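Ribosomal RNA small subunit methyltransferase E (Legionella pneumophila, PDB 5O95) probably methylates the N3 position of a specific uridine in 16S rRNA of the small ribosomal subunit, using S-adenosyl-L-methionine as methyl donor. Local coordinates at residues Lys129-His132 and Gln133-Asn136; Val98-Lys101 and Ser102-Gly106; Gly140-Gln144 and Cys145-Gln149; Ala231-Ala234 and Leu235-Gln239; Val120-Lys124 and Glu125-Lys129. All coordinates share one frame; numbering follows the deposited sequence.

Interaction 1: Lys129-His132 and Gln133-Asn136; sequences KKMH and QWLN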
loop_
_atom_site.group_PDB
_atom_site.type_symbol
_atom_site.label_atom_id
_atom_site.label_comp_id
_atom_site.label_asym_id
_atom_site.label_seq_id
_atom_site.Cartn_x
_atom_site.Cartn_y
_atom_site.Cartn_z
ATOM N N LYS B 129 -15.170 1.309 -20.192
ATOM C CA LYS B 129 -15.106 0.027 -19.502
ATOM C C LYS B 129 -14.272 0.133 -18.233
ATOM O O LYS B 129 -14.619 -0.459 -17.213
ATOM C CB LYS B 129 -14.537 -1.054 -20.416
ATOM C CG LYS B 129 -15.459 -1.397 -21.597
ATOM C CD LYS B 129 -14.858 -2.483 -22.474
ATOM C CE LYS B 129 -15.624 -2.603 -23.782
ATOM N NZ LYS B 129 -17.091 -2.681 -23.533
ATOM N N LYS B 130 -13.142 0.847 -18.297
ATOM C CA LYS B 130 -12.313 1.008 -17.102
ATOM C C LYS B 130 -13.060 1.738 -15.998
ATOM O O LYS B 130 -12.970 1.360 -14.827
ATOM C CB LYS B 130 -11.020 1.741 -17.458
ATOM C CG LYS B 130 -9.997 0.873 -18.148
ATOM C CD LYS B 130 -9.477 -0.157 -17.164
ATOM C CE LYS B 130 -8.204 -0.796 -17.680
ATOM N NZ LYS B 130 -7.925 -2.033 -16.900
ATOM N N MET B 131 -13.822 2.776 -16.352
ATOM C CA MET B 131 -14.569 3.517 -15.336
ATOM C C MET B 131 -15.623 2.638 -14.664
ATOM O O MET B 131 -15.835 2.734 -13.442
ATOM C CB MET B 131 -15.193 4.769 -15.952
ATOM C CG MET B 131 -14.166 5.817 -16.425
ATOM S SD MET B 131 -13.445 6.610 -14.970
ATOM C CE MET B 131 -14.867 7.496 -14.289
ATOM N N HIS B 132 -16.278 1.765 -15.438
ATOM C CA HIS B 132 -17.234 0.819 -14.853
ATOM C C HIS B 132 -16.529 -0.132 -13.896
ATOM O O HIS B 132 -16.970 -0.337 -12.754
ATOM C CB HIS B 132 -17.927 0.029 -15.970
ATOM C CG HIS B 132 -18.973 -0.921 -15.471
ATOM N ND1 HIS B 132 -20.263 -0.520 -15.189
ATOM C CD2 HIS B 132 -18.925 -2.249 -15.204
ATOM C CE1 HIS B 132 -20.961 -1.557 -14.756
ATOM N NE2 HIS B 132 -20.174 -2.619 -14.758
ATOM N N GLN B 133 -15.382 -0.676 -14.333
ATOM C CA GLN B 133 -14.646 -1.632 -13.520
ATOM C C GLN B 133 -14.086 -0.968 -12.276
ATOM O O GLN B 133 -14.111 -1.560 -11.194
ATOM C CB GLN B 133 -13.509 -2.237 -14.341
ATOM C CG GLN B 133 -14.006 -3.070 -15.496
ATOM C CD GLN B 133 -12.914 -3.374 -16.501
ATOM O OE1 GLN B 133 -11.726 -3.184 -16.224
ATOM N NE2 GLN B 133 -13.310 -3.839 -17.682
ATOM N N TRP B 134 -13.584 0.263 -12.416
ATOM C CA TRP B 134 -13.020 0.977 -11.274
ATOM C C TRP B 134 -14.091 1.334 -10.261
ATOM O O TRP B 134 -13.846 1.254 -9.046
ATOM C CB TRP B 134 -12.310 2.247 -11.729
ATOM C CG TRP B 134 -11.081 1.982 -12.516
ATOM C CD1 TRP B 134 -10.342 0.827 -12.529
ATOM C CD2 TRP B 134 -10.449 2.879 -13.427
ATOM N NE1 TRP B 134 -9.275 0.962 -13.391
ATOM C CE2 TRP B 134 -9.320 2.213 -13.954
ATOM C CE3 TRP B 134 -10.719 4.188 -13.842
ATOM C CZ2 TRP B 134 -8.467 2.807 -14.890
ATOM C CZ3 TRP B 134 -9.866 4.780 -14.783
ATOM C CH2 TRP B 134 -8.750 4.088 -15.281
ATOM N N LEU B 135 -15.284 1.727 -10.728
ATOM C CA LEU B 135 -16.381 1.962 -9.778
ATOM C C LEU B 135 -16.694 0.696 -9.010
ATOM O O LEU B 135 -16.901 0.744 -7.787
ATOM C CB LEU B 135 -17.654 2.463 -10.475
ATOM C CG LEU B 135 -18.841 2.654 -9.508
ATOM C CD1 LEU B 135 -18.566 3.815 -8.580
ATOM C CD2 LEU B 135 -20.126 2.871 -10.298
ATOM N N ASN B 136 -16.736 -0.443 -9.700
ATOM C CA ASN B 136 -17.042 -1.685 -8.999
ATOM C C ASN B 136 -15.948 -2.057 -7.998
ATOM O O ASN B 136 -16.249 -2.588 -6.933
ATOM C CB ASN B 136 -17.420 -2.807 -9.973
ATOM C CG ASN B 136 -18.839 -2.642 -10.528
ATOM O OD1 ASN B 136 -19.659 -1.947 -9.925
ATOM N ND2 ASN B 136 -19.131 -3.286 -11.651
HETATM O O HOH W 1 -16.302 -2.773 -17.779
HETATM O O HOH W 2 -9.752 -4.008 -17.549
#

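Interaction 2: Val98-Lys101 and Ser102-Gly106; sequences VMQK and SAELG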
loop_
_atom_site.group_PDB
_atom_site.type_symbol
_atom_site.label_atom_id
_atom_site.label_comp_id
_atom_site.label_asym_id
_atom_site.label_seq_id
_atom_site.Cartn_x
_atom_site.Cartn_y
_atom_site.Cartn_z
ATOM N N VAL B 98 -4.812 1.198 -6.794
ATOM C CA VAL B 98 -5.034 2.520 -6.213
ATOM C C VAL B 98 -6.506 2.737 -5.906
ATOM O O VAL B 98 -6.847 3.312 -4.873
ATOM C CB VAL B 98 -4.492 3.624 -7.135
ATOM C CG1 VAL B 98 -4.897 4.985 -6.634
ATOM C CG2 VAL B 98 -2.965 3.532 -7.223
ATOM N N MET B 99 -7.393 2.348 -6.833
ATOM C CA MET B 99 -8.824 2.454 -6.579
ATOM C C MET B 99 -9.204 1.723 -5.301
ATOM O O MET B 99 -9.953 2.255 -4.468
ATOM C CB MET B 99 -9.607 1.880 -7.763
ATOM C CG MET B 99 -9.481 2.690 -9.051
ATOM S SD MET B 99 -10.319 4.280 -8.942
ATOM C CE MET B 99 -9.582 5.119 -10.361
ATOM N N GLN B 100 -8.749 0.479 -5.144
ATOM C CA GLN B 100 -9.147 -0.301 -3.968
ATOM C C GLN B 100 -8.583 0.301 -2.685
ATOM O O GLN B 100 -9.315 0.527 -1.707
ATOM C CB GLN B 100 -8.698 -1.752 -4.134
ATOM C CG GLN B 100 -8.951 -2.601 -2.904
ATOM C CD GLN B 100 -8.460 -4.019 -3.061
ATOM O OE1 GLN B 100 -7.317 -4.331 -2.725
ATOM N NE2 GLN B 100 -9.323 -4.894 -3.570
ATOM N N LYS B 101 -7.286 0.571 -2.664
ATOM C CA LYS B 101 -6.658 0.997 -1.429
ATOM C C LYS B 101 -6.984 2.442 -1.069
ATOM O O LYS B 101 -6.986 2.775 0.125
ATOM C CB LYS B 101 -5.152 0.738 -1.529
ATOM C CG LYS B 101 -4.882 -0.794 -1.639
ATOM C CD LYS B 101 -3.493 -1.228 -1.299
ATOM C CE LYS B 101 -3.423 -2.751 -1.416
ATOM N NZ LYS B 101 -4.630 -3.411 -0.821
ATOM N N SER B 102 -7.227 3.315 -2.054
ATOM C CA SER B 102 -7.574 4.684 -1.697
ATOM C C SER B 102 -8.950 4.725 -1.042
ATOM O O SER B 102 -9.174 5.492 -0.101
ATOM C CB SER B 102 -7.492 5.612 -2.904
ATOM O OG SER B 102 -8.477 5.292 -3.867
ATOM N N ALA B 103 -9.864 3.871 -1.509
ATOM C CA ALA B 103 -11.149 3.711 -0.839
ATOM C C ALA B 103 -10.982 3.257 0.616
ATOM O O ALA B 103 -11.634 3.795 1.526
ATOM C CB ALA B 103 -12.037 2.755 -1.648
ATOM N N GLU B 104 -10.131 2.258 0.861
ATOM C CA GLU B 104 -9.861 1.819 2.238
ATOM C C GLU B 104 -9.299 2.949 3.082
ATOM O O GLU B 104 -9.583 3.031 4.291
ATOM C CB GLU B 104 -8.858 0.657 2.262
ATOM C CG GLU B 104 -9.346 -0.617 1.633
ATOM C CD GLU B 104 -8.257 -1.692 1.562
ATOM O OE1 GLU B 104 -7.571 -1.935 2.572
ATOM O OE2 GLU B 104 -8.096 -2.296 0.484
ATOM N N LEU B 105 -8.453 3.807 2.476
ATOM C CA LEU B 105 -7.857 4.927 3.190
ATOM C C LEU B 105 -8.779 6.125 3.278
ATOM O O LEU B 105 -8.333 7.202 3.679
ATOM C CB LEU B 105 -6.497 5.315 2.566
ATOM C CG LEU B 105 -5.277 4.673 3.206
ATOM C CD1 LEU B 105 -5.167 5.130 4.675
ATOM C CD2 LEU B 105 -5.374 3.175 3.166
ATOM N N GLY B 106 -10.063 5.954 2.933
ATOM C CA GLY B 106 -11.047 6.998 3.138
ATOM C C GLY B 106 -11.051 8.127 2.136
ATOM O O GLY B 106 -11.620 9.180 2.419
#

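Interaction 3: Gly140-Gln144 and Cys145-Gln149; sequences GACEQ and CGRNQ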
loop_
_atom_site.group_PDB
_atom_site.type_symbol
_atom_site.label_atom_id
_atom_site.label_comp_id
_atom_site.label_asym_id
_atom_site.label_seq_id
_atom_site.Cartn_x
_atom_site.Cartn_y
_atom_site.Cartn_z
ATOM N N GLY B 140 -16.626 -2.521 -4.040
ATOM C CA GLY B 140 -16.157 -3.704 -3.346
ATOM C C GLY B 140 -15.282 -3.352 -2.159
ATOM O O GLY B 140 -15.366 -3.981 -1.103
ATOM N N ALA B 141 -14.436 -2.329 -2.314
ATOM C CA ALA B 141 -13.559 -1.929 -1.216
ATOM C C ALA B 141 -14.350 -1.303 -0.067
ATOM O O ALA B 141 -14.001 -1.484 1.108
ATOM C CB ALA B 141 -12.474 -0.973 -1.730
ATOM N N CYS B 142 -15.431 -0.585 -0.382
ATOM C CA CYS B 142 -16.288 -0.079 0.686
ATOM C C CYS B 142 -17.002 -1.215 1.392
ATOM O O CYS B 142 -17.172 -1.171 2.616
ATOM C CB CYS B 142 -17.311 0.922 0.139
ATOM S SG CYS B 142 -16.534 2.459 -0.466
ATOM N N GLU B 143 -17.427 -2.236 0.638
ATOM C CA GLU B 143 -18.002 -3.414 1.283
ATOM C C GLU B 143 -17.010 -4.027 2.252
ATOM O O GLU B 143 -17.361 -4.365 3.385
ATOM C CB GLU B 143 -18.440 -4.443 0.243
ATOM C CG GLU B 143 -19.580 -3.930 -0.623
ATOM C CD GLU B 143 -19.926 -4.826 -1.780
ATOM O OE1 GLU B 143 -19.039 -5.584 -2.267
ATOM O OE2 GLU B 143 -21.097 -4.747 -2.237
ATOM N N GLN B 144 -15.734 -4.133 1.839
ATOM C CA GLN B 144 -14.713 -4.763 2.676
ATOM C C GLN B 144 -14.324 -3.907 3.886
ATOM O O GLN B 144 -14.140 -4.432 4.987
ATOM C CB GLN B 144 -13.473 -5.052 1.813
ATOM C CG GLN B 144 -12.228 -5.543 2.609
ATOM C CD GLN B 144 -11.381 -4.413 3.215
ATOM O OE1 GLN B 144 -11.190 -3.362 2.610
ATOM N NE2 GLN B 144 -10.896 -4.631 4.425
ATOM N N CYS B 145 -14.177 -2.594 3.702
ATOM C CA CYS B 145 -13.572 -1.771 4.746
ATOM C C CYS B 145 -14.578 -1.149 5.715
ATOM O O CYS B 145 -14.179 -0.662 6.783
ATOM C CB CYS B 145 -12.640 -0.715 4.109
ATOM S SG CYS B 145 -13.434 0.757 3.525
ATOM N N GLY B 146 -15.866 -1.170 5.387
ATOM C CA GLY B 146 -16.874 -0.635 6.286
ATOM C C GLY B 146 -17.377 0.754 5.952
ATOM O O GLY B 146 -18.266 1.249 6.647
ATOM N N ARG B 147 -16.863 1.399 4.901
ATOM C CA ARG B 147 -17.413 2.690 4.504
ATOM C C ARG B 147 -18.809 2.481 3.966
ATOM O O ARG B 147 -19.041 1.583 3.151
ATOM C CB ARG B 147 -16.587 3.292 3.364
ATOM C CG ARG B 147 -15.304 3.870 3.883
ATOM C CD ARG B 147 -14.498 4.410 2.715
ATOM N NE ARG B 147 -15.030 5.707 2.302
ATOM C CZ ARG B 147 -14.454 6.513 1.423
ATOM N NH1 ARG B 147 -13.285 6.162 0.878
ATOM N NH2 ARG B 147 -15.009 7.684 1.120
ATOM N N ASN B 148 -19.721 3.347 4.399
ATOM C CA ASN B 148 -21.112 3.284 3.965
ATOM C C ASN B 148 -21.472 4.406 3.013
ATOM O O ASN B 148 -22.662 4.621 2.713
ATOM C CB ASN B 148 -22.040 3.251 5.176
ATOM C CG ASN B 148 -21.817 2.025 6.015
ATOM O OD1 ASN B 148 -21.665 0.945 5.485
ATOM N ND2 ASN B 148 -21.800 2.187 7.336
ATOM N N GLN B 149 -20.454 5.054 2.460
ATOM C CA GLN B 149 -20.572 6.090 1.460
ATOM C C GLN B 149 -19.497 5.755 0.450
ATOM O O GLN B 149 -18.393 5.368 0.843
ATOM C CB GLN B 149 -20.284 7.449 2.090
ATOM C CG GLN B 149 -20.422 8.635 1.174
ATOM C CD GLN B 149 -20.319 9.965 1.916
ATOM O OE1 GLN B 149 -20.651 10.076 3.105
ATOM N NE2 GLN B 149 -19.857 10.989 1.209
#

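Interaction 4: Ala231-Ala234 and Leu235-Gln239; sequences AITA and LSVLQ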
loop_
_atom_site.group_PDB
_atom_site.type_symbol
_atom_site.label_atom_id
_atom_site.label_comp_id
_atom_site.label_asym_id
_atom_site.label_seq_id
_atom_site.Cartn_x
_atom_site.Cartn_y
_atom_site.Cartn_z
ATOM N N ALA B 231 0.603 6.807 -3.886
ATOM C CA ALA B 231 -0.781 7.144 -3.579
ATOM C C ALA B 231 -1.159 6.699 -2.182
ATOM O O ALA B 231 -1.732 7.471 -1.407
ATOM C CB ALA B 231 -1.716 6.498 -4.600
ATOM N N ILE B 232 -0.880 5.442 -1.852
ATOM C CA ILE B 232 -1.375 4.939 -0.574
ATOM C C ILE B 232 -0.553 5.501 0.586
ATOM O O ILE B 232 -1.089 5.769 1.661
ATOM C CB ILE B 232 -1.482 3.405 -0.599
ATOM C CG1 ILE B 232 -2.293 2.956 -1.830
ATOM C CG2 ILE B 232 -2.209 2.898 0.658
ATOM C CD1 ILE B 232 -3.552 3.831 -2.158
ATOM N N THR B 233 0.747 5.723 0.389
ATOM C CA THR B 233 1.557 6.375 1.411
ATOM C C THR B 233 1.101 7.811 1.659
ATOM O O THR B 233 1.004 8.253 2.815
ATOM C CB THR B 233 3.032 6.359 0.942
ATOM O OG1 THR B 233 3.470 4.989 0.871
ATOM C CG2 THR B 233 3.934 7.161 1.876
ATOM N N ALA B 234 0.810 8.558 0.595
ATOM C CA ALA B 234 0.382 9.940 0.768
ATOM C C ALA B 234 -0.959 10.005 1.493
ATOM O O ALA B 234 -1.142 10.813 2.410
ATOM C CB ALA B 234 0.262 10.619 -0.604
ATOM N N LEU B 235 -1.910 9.170 1.079
ATOM C CA LEU B 235 -3.205 9.157 1.752
ATOM C C LEU B 235 -3.063 8.795 3.221
ATOM O O LEU B 235 -3.734 9.384 4.080
ATOM C CB LEU B 235 -4.159 8.191 1.067
ATOM C CG LEU B 235 -4.596 8.611 -0.335
ATOM C CD1 LEU B 235 -5.523 7.602 -0.902
ATOM C CD2 LEU B 235 -5.248 9.974 -0.291
ATOM N N SER B 236 -2.192 7.831 3.536
ATOM C CA SER B 236 -1.985 7.452 4.938
ATOM C C SER B 236 -1.418 8.615 5.737
ATOM O O SER B 236 -1.845 8.884 6.866
ATOM C CB SER B 236 -1.016 6.265 5.010
ATOM O OG SER B 236 -1.480 5.106 4.343
ATOM N N VAL B 237 -0.410 9.290 5.180
ATOM C CA VAL B 237 0.222 10.380 5.906
ATOM C C VAL B 237 -0.746 11.541 6.073
ATOM O O VAL B 237 -0.842 12.133 7.151
ATOM C CB VAL B 237 1.524 10.809 5.206
ATOM C CG1 VAL B 237 2.073 12.070 5.854
ATOM C CG2 VAL B 237 2.553 9.686 5.238
ATOM N N LEU B 238 -1.515 11.858 5.021
ATOM C CA LEU B 238 -2.469 12.959 5.114
ATOM C C LEU B 238 -3.610 12.638 6.076
ATOM O O LEU B 238 -4.014 13.497 6.856
ATOM C CB LEU B 238 -3.026 13.288 3.725
ATOM C CG LEU B 238 -1.975 13.824 2.752
ATOM C CD1 LEU B 238 -2.602 13.969 1.364
ATOM C CD2 LEU B 238 -1.412 15.152 3.241
ATOM N N GLN B 239 -4.112 11.399 6.057
ATOM C CA GLN B 239 -5.175 11.039 6.993
ATOM C C GLN B 239 -4.676 11.009 8.422
ATOM O O GLN B 239 -5.431 11.295 9.351
ATOM C CB GLN B 239 -5.764 9.680 6.650
ATOM C CG GLN B 239 -6.599 9.661 5.375
ATOM C CD GLN B 239 -7.954 10.375 5.510
ATOM O OE1 GLN B 239 -8.204 11.145 6.442
ATOM N NE2 GLN B 239 -8.822 10.117 4.540
#

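Interaction 5: Val120-Lys124 and Glu125-Lys129; sequences VKIDK and EKMAK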
loop_
_atom_site.group_PDB
_atom_site.type_symbol
_atom_site.label_atom_id
_atom_site.label_comp_id
_atom_site.label_asym_id
_atom_site.label_seq_id
_atom_site.Cartn_x
_atom_site.Cartn_y
_atom_site.Cartn_z
ATOM N N VAL B 120 0.746 5.610 -21.119
ATOM C CA VAL B 120 -0.358 4.860 -21.698
ATOM C C VAL B 120 -1.348 5.793 -22.374
ATOM O O VAL B 120 -1.380 7.000 -22.123
ATOM C CB VAL B 120 -1.088 4.008 -20.640
ATOM C CG1 VAL B 120 -0.176 2.901 -20.145
ATOM C CG2 VAL B 120 -1.531 4.887 -19.493
ATOM N N LYS B 121 -2.163 5.196 -23.241
ATOM C CA LYS B 121 -3.284 5.847 -23.900
ATOM C C LYS B 121 -4.464 4.892 -23.880
ATOM O O LYS B 121 -4.304 3.694 -24.133
ATOM C CB LYS B 121 -2.946 6.172 -25.359
ATOM C CG LYS B 121 -1.855 7.212 -25.539
ATOM C CD LYS B 121 -2.352 8.599 -25.174
ATOM C CE LYS B 121 -3.627 8.936 -25.932
ATOM N NZ LYS B 121 -3.486 8.694 -27.396
ATOM N N ILE B 122 -5.646 5.428 -23.581
ATOM C CA ILE B 122 -6.879 4.653 -23.506
ATOM C C ILE B 122 -7.900 5.291 -24.439
ATOM O O ILE B 122 -8.147 6.500 -24.358
ATOM C CB ILE B 122 -7.413 4.594 -22.061
ATOM C CG1 ILE B 122 -6.349 4.025 -21.115
ATOM C CG2 ILE B 122 -8.670 3.759 -21.989
ATOM C CD1 ILE B 122 -6.811 3.887 -19.677
ATOM N N ASP B 123 -8.479 4.487 -25.329
ATOM C CA ASP B 123 -9.562 4.975 -26.173
ATOM C C ASP B 123 -10.819 5.220 -25.330
ATOM O O ASP B 123 -10.903 4.835 -24.157
ATOM C CB ASP B 123 -9.836 4.013 -27.336
ATOM C CG ASP B 123 -9.881 2.553 -26.899
ATOM O OD1 ASP B 123 -8.804 1.992 -26.591
ATOM O OD2 ASP B 123 -10.990 1.970 -26.862
ATOM N N LYS B 124 -11.815 5.880 -25.937
ATOM C CA LYS B 124 -12.998 6.270 -25.162
ATOM C C LYS B 124 -13.846 5.070 -24.757
ATOM O O LYS B 124 -14.409 5.053 -23.649
ATOM C CB LYS B 124 -13.838 7.304 -25.921
ATOM C CG LYS B 124 -14.509 6.766 -27.168
ATOM C CD LYS B 124 -15.606 7.689 -27.670
ATOM C CE LYS B 124 -16.104 7.224 -29.027
ATOM N NZ LYS B 124 -16.923 8.262 -29.708
ATOM N N GLU B 125 -13.955 4.056 -25.618
ATOM C CA GLU B 125 -14.743 2.892 -25.226
ATOM C C GLU B 125 -14.021 2.073 -24.167
ATOM O O GLU B 125 -14.661 1.517 -23.266
ATOM C CB GLU B 125 -15.141 2.054 -26.444
ATOM C CG GLU B 125 -14.186 0.938 -26.828
ATOM C CD GLU B 125 -14.693 0.146 -28.023
ATOM O OE1 GLU B 125 -15.577 0.664 -28.741
ATOM O OE2 GLU B 125 -14.217 -0.989 -28.242
ATOM N N LYS B 126 -12.694 2.010 -24.240
ATOM C CA LYS B 126 -11.936 1.322 -23.205
ATOM C C LYS B 126 -11.974 2.099 -21.900
ATOM O O LYS B 126 -12.028 1.507 -20.814
ATOM C CB LYS B 126 -10.490 1.133 -23.673
ATOM C CG LYS B 126 -9.641 0.327 -22.708
ATOM C CD LYS B 126 -10.096 -1.121 -22.672
ATOM C CE LYS B 126 -9.373 -1.880 -21.584
ATOM N NZ LYS B 126 -9.727 -3.325 -21.561
ATOM N N MET B 127 -11.935 3.431 -21.980
ATOM C CA MET B 127 -12.058 4.231 -20.769
ATOM C C MET B 127 -13.423 4.022 -20.114
ATOM O O MET B 127 -13.510 3.881 -18.890
ATOM C CB MET B 127 -11.801 5.703 -21.072
ATOM C CG MET B 127 -11.692 6.555 -19.835
ATOM S SD MET B 127 -10.375 6.001 -18.713
ATOM C CE MET B 127 -8.955 6.871 -19.376
ATOM N N ALA B 128 -14.488 3.931 -20.920
ATOM C CA ALA B 128 -15.796 3.668 -20.316
ATOM C C ALA B 128 -15.803 2.326 -19.600
ATOM O O ALA B 128 -16.382 2.193 -18.514
ATOM C CB ALA B 128 -16.888 3.707 -21.385
ATOM N N LYS B 129 -15.170 1.309 -20.192
ATOM C CA LYS B 129 -15.106 0.027 -19.502
ATOM C C LYS B 129 -14.272 0.133 -18.233
ATOM O O LYS B 129 -14.619 -0.459 -17.213
ATOM C CB LYS B 129 -14.537 -1.054 -20.416
ATOM C CG LYS B 129 -15.459 -1.397 -21.597
ATOM C CD LYS B 129 -14.858 -2.483 -22.474
ATOM C CE LYS B 129 -15.624 -2.603 -23.782
ATOM N NZ LYS B 129 -17.091 -2.681 -23.533
#

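Interaction 1: Lys129-His132 and Gln133-Asn136
Lys130 and Trp134 meet one helical turn apart, and the torsions of both bring them together. Each side chain leaves with CG anti to its own carbonyl carbon. Lys130 then bends at chi2 (-68°), which lays its methylene chain across the indole. Lys130 CB sits over the face of the six-membered ring, 3.8 Å from its centroid and close to the ring normal. This is a CH-pi contact. Lys130 CD is 3.9 Å from Trp134 CZ2. The carbonyl Lys130 O also lies over one face of the indole, offset toward the rim. The same oxygen accepts the hydrogen bond from Trp134 N at 2.7 Å.

Met131 approaches the same ring obliquely. Its SD lies 3.8 Å from Trp134 CE3, a Met-aromatic contact at the benzo side of the indole.

Gln133 has an extended chain and uses both ends of its amide through water. One water donates to Lys129 O and accepts from Gln133 NE2. A second accepts from Lys130 NZ at 2.8 Å and donates to Gln133 OE1. It spans the 4.0 Å between Lys130 NZ and Gln133 OE1. On the exposed side the ring of His132 and the amide of Asn136 stand with their planes 75° apart.

Outside the helix, Glu96 forms a salt bridge with Lys130 and accepts from Trp134 NE1. Trp134 also packs on Met95 and Met99 of helix 94-104. The Met131-Trp134 (i, i+3) and Lys130-Trp134 (i, i+4) contacts are those of an alpha helix, here the connecting helix of the beta-alpha-beta unit 109-114, 124-145, 152-158.

Interaction 2: Val98-Lys101 and Ser102-Gly106
Glu104 lies beside Gln100 and Lys101 in the last turn of helix 94-104, which closes with a Schellman motif. This helix belongs to the beta-alpha-beta unit of strands 82-88 and 109-114 in the SPOUT methyltransferase domain.

Glu104 can be followed outward. Its CB lies 3.5 Å from Lys101 O. CG leaves anti to the carbonyl carbon (chi1 -65°) and passes over the preceding turn, 3.5 Å from Gln100 O. Beyond CG the chain is extended and runs alongside Gln100, both pointing the same way. OE2 then meets the aliphatic Gln100 CG at 3.5 Å. The carboxylate and amide planes are 51° apart. OE2 also forms a long salt bridge with Lys101 NZ at 3.9 Å. OE1 turns to the second subunit, where it accepts from Arg226 N and is hydrogen-bonded to Thr229 OG1. Lys101 NZ also reaches across the dimer, to Glu228 and Thr229 of the second subunit. The buried charges at this interface are therefore shared between the two chains.

On another side of the helix Ser102 packs on Leu235 and Ile110. The side chain of Val98 is about 6 Å from that of Thr227, a residue of the S-adenosyl-L-methionine site.

The helix ends as Leu105 leaves helical angles and Gly106 takes positive phi. Gly106 N bonds to Ala103 O, and Val107 N reaches back to Ser102 O to complete the Schellman pair. One turn earlier, Val98 O is gripped twice by Ser102: N and OG each donate at 2.8 Å, from opposite faces of the carbonyl plane.

Interaction 3: Gly140-Gln144 and Cys145-Gln149
Cys142 and Arg147 face each other where helix 124-145 gives way to a loop. Cys142 SG is anti to the carbonyl carbon (chi1 -67°), which sets it against the chain that follows the helix. SG lies 3.9 Å from Arg147 CB and 3.7 Å from Gln149 O. Only the base of Arg147 takes part. Its chain bends at chi3 and carries the guanidinium away, to a salt bridge with Glu78 and hydrogen bonds to Ala103 O and Val107 O.

Cys145 turns its thiol back over the preceding turn. Its SG is 3.3 Å from Ala141 O, whose hydrogen bond comes from Cys145 N at 2.8 Å. Gln144 bends at chi2, and its OE1 comes 3.4 Å from Cys145 CB. The other end of that amide, NE2, donates to Val224 O of the second subunit.

Gly146 ends the helix with positive phi. Its N still bonds to Cys142 O at 3.1 Å.

The turn lies between helix 94-104, which packs on Ala141, Gln144 and Cys145, and strand 42-46 of the N-terminal sheet, where Phe46 touches Glu143 and Asn148.

Interaction 4: Ala231-Ala234 and Leu235-Gln239
Helix 227-242 lines the dimer interface, and Ile232 and Ser236 meet on its buried surface. Ser236 OG lies anti to its own carbonyl carbon (chi1 -61°), folded back onto the preceding turn. From there it donates to Ile232 O at 2.8 Å. Ser236 N donates to the same oxygen at 3.0 Å. The two donors arrive from opposite faces of the carbonyl plane. Ser236 OG also has a hydrogen bond with Thr233 OG1 of the second subunit, so this buried hydroxyl links the helices of both chains.

Next to it, Ile232 CD1 and Leu235 CD1 touch loosely at 4.4 Å. Val237 and Leu238 lean over carbonyls one turn back. Val237 CG2 is 3.2 Å from Thr233 O, and Leu238 CG is 3.1 Å from Ala234 O.

This is the C-terminal helix of the SPOUT domain, packed on the parallel sheet. Leu235 and Leu238 rest on Ile83 of strand 82-88, and Ala234 and Leu238 on Leu194 of strand 191-196. Ala234 also touches Leu220, a residue of the S-adenosyl-L-methionine site. Thr233 OG1 is hydrogen-bonded to Thr229 O within the chain. Ile232 packs on Ile232 of the second subunit.

Interaction 5: Val120-Lys124 and Glu125-Lys129
Asp123 caps the start of helix 124-145 by accepting from Lys126 N. Its CG sits between the backbone N and the carbonyl carbon, chi1 45°, which turns the carboxylate back toward the first turn. The bond runs from Lys126 N to Asp123 OD2 at 3.1 Å. The donor comes from above the carboxylate plane, about 60° out of it, and the N-H is bent at 143°. The backbone continues the hold: Met127 N donates to Asp123 O at 2.8 Å, and Ala128 N to Lys124 O.

This is an N-cap, with a side-chain acceptor for an amide of the first turn that has no earlier helical carbonyl to use. The helix opens here after a loop that leads from strand 109-114, at an exposed end of the SPOUT domain.

Two acidic groups lie near each other. Asp123 OD2 and Glu125 OE2 are 4.6 Å apart, a like-charge pair. The positive end of the helix dipole would probably ease this repulsion. Asp123 OD2 also lies against carbon, 3.3 Å from Lys126 CB.

Apolar contact comes from Ile122, just before the cap. Its CG2 lies beside the first turn, 3.6 Å from Lys126 CB. Ile122 CD1 reaches Met127 CE at 3.7 Å, where the two side chains cross at about a right angle. Met127 bends at chi2 and chi3, and that curls its methyl group back to the isoleucine.

In the fold
Along the chain, interaction 2 comes first and ends helix 94-104. Interaction 5 follows at the start of helix 124-145. Interaction 1 begins at Lys129, which it shares with interaction 5, and interaction 3 ends the same helix. Interaction 4 lies last, on helix 227-242. All five are local, so none closes a long loop, and they run in series without nesting or crossing. In space interaction 2 is the hub and touches interactions 1, 3 and 4. Gln100 O lies against Ala141 of interaction 3, and Lys101 against Ile232 of interaction 4. Met127 of interaction 5 packs on Trp134 of interaction 1. Interactions 2, 3 and 4 also touch the second subunit. Interaction 5 lies at the periphery, about 27 Å between centres from interaction 4.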